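Putative uncharacterized protein (Acidianus two-tailed virus, PDB 3FAJ) is a structural protein of the virion in the viral ORF131/RIP family and probably binds DNA. Local coordinates at residues A32-V36 / K119-A123. Sequence-based numbering, arbitrary orientation.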
loop_
_atom_site.group_PDB
_atom_site.type_symbol
_atom_site.label_atom_id
_atom_site.label_comp_id
_atom_site.label_asym_id
_atom_site.label_seq_id
_atom_site.Cartn_x
_atom_site.Cartn_y
_atom_site.Cartn_z
ATOM N N ALA A 32 5.960 0.869 6.897
ATOM C CA ALA A 32 5.808 -0.308 6.056
ATOM C C ALA A 32 4.719 -1.236 6.621
ATOM O O ALA A 32 3.815 -1.665 5.885
ATOM C CB ALA A 32 7.166 -1.042 5.916
ATOM N N GLY A 33 4.799 -1.539 7.919
ATOM C CA GLY A 33 3.780 -2.376 8.590
ATOM C C GLY A 33 2.396 -1.749 8.512
ATOM O O GLY A 33 1.387 -2.457 8.282
ATOM N N GLY A 34 2.339 -0.422 8.689
ATOM C CA GLY A 34 1.065 0.308 8.622
ATOM C C GLY A 34 0.478 0.212 7.213
ATOM O O GLY A 34 -0.734 0.040 7.048
ATOM N N ALA A 35 1.337 0.309 6.207
ATOM C CA ALA A 35 0.905 0.142 4.821
ATOM C C ALA A 35 0.339 -1.273 4.618
ATOM O O ALA A 35 -0.723 -1.422 4.022
ATOM C CB ALA A 35 2.061 0.442 3.852
ATOM N N VAL A 36 1.026 -2.299 5.120
ATOM C CA VAL A 36 0.551 -3.697 4.946
ATOM C C VAL A 36 -0.838 -3.877 5.599
ATOM O O VAL A 36 -1.723 -4.553 5.044
ATOM C CB VAL A 36 1.563 -4.699 5.505
ATOM C CG1 VAL A 36 0.966 -6.106 5.585
ATOM C CG2 VAL A 36 2.826 -4.703 4.648
ATOM N N LYS A 119 4.128 -5.757 -1.750
ATOM C CA LYS A 119 3.501 -6.035 -0.461
ATOM C C LYS A 119 4.415 -6.907 0.409
ATOM O O LYS A 119 4.599 -6.632 1.593
ATOM C CB LYS A 119 2.111 -6.670 -0.664
ATOM C CG LYS A 119 1.384 -6.935 0.659
ATOM C CD LYS A 119 -0.022 -7.438 0.382
ATOM C CE LYS A 119 -0.794 -7.564 1.690
ATOM N NZ LYS A 119 -0.481 -8.794 2.448
ATOM N N ALA A 120 5.022 -7.934 -0.188
ATOM C CA ALA A 120 5.961 -8.796 0.549
ATOM C C ALA A 120 7.160 -7.992 1.056
ATOM O O ALA A 120 7.673 -8.250 2.145
ATOM C CB ALA A 120 6.441 -9.906 -0.332
ATOM N N PHE A 121 7.627 -7.063 0.238
ATOM C CA PHE A 121 8.765 -6.218 0.609
ATOM C C PHE A 121 8.404 -5.378 1.825
ATOM O O PHE A 121 9.178 -5.273 2.776
ATOM C CB PHE A 121 9.175 -5.329 -0.570
ATOM C CG PHE A 121 10.281 -4.368 -0.246
ATOM C CD1 PHE A 121 11.587 -4.829 -0.088
ATOM C CD2 PHE A 121 10.023 -3.007 -0.118
ATOM C CE1 PHE A 121 12.626 -3.935 0.202
ATOM C CE2 PHE A 121 11.054 -2.104 0.189
ATOM C CZ PHE A 121 12.358 -2.583 0.326
ATOM N N LEU A 122 7.220 -4.796 1.807
ATOM C CA LEU A 122 6.784 -3.960 2.915
ATOM C C LEU A 122 6.565 -4.782 4.176
ATOM O O LEU A 122 6.842 -4.315 5.282
ATOM C CB LEU A 122 5.511 -3.215 2.544
ATOM C CG LEU A 122 5.730 -2.120 1.466
ATOM C CD1 LEU A 122 4.385 -1.726 0.959
ATOM C CD2 LEU A 122 6.471 -0.876 1.988
ATOM N N ALA A 123 6.101 -6.014 3.996
ATOM C CA ALA A 123 5.826 -6.911 5.107
ATOM C C ALA A 123 7.105 -7.523 5.696
ATOM O O ALA A 123 7.106 -8.006 6.833
ATOM C CB ALA A 123 4.847 -8.004 4.643
#
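V36 and L122 pack alongside each other, their side chains pointing opposite ways, where the start of helix 31-43 crosses the end of helix 113-123, the two short segments running at 133° with their axes 8.6 Å apart. The contact is mostly apolar. At chi1 169° CG2 of V36 stands opposite its own carbonyl carbon and beside the backbone N, and so faces helix 113-123, where that methyl lies 3.6 Å from N of A123 and 3.7 Å from CB of L122, with CB of A123 close by. The two branches of L122 are shared out: CD2 approaches CB of A32 at 4.0 Å, and CD1 lies 4.3 Å from CB of A35.

The methyl of A32 packs against the backbone, CB lying 3.3 Å from O of L122, a carbonyl that accepts a hydrogen bond from Q128 in the following helix 125-132. The extended chain of K119 brings NZ within 4.4 Å of CG1 of V36 on its way to a salt bridge with D40, one turn further along helix 31-43.

No hydrogen bond joins the two segments, which meet by van der Waals contact; the salt bridge just beyond them adds a charged link between the helices. The small side chain of A32 is consistent with the close approach of its CA to CA of L122, 4.9 Å.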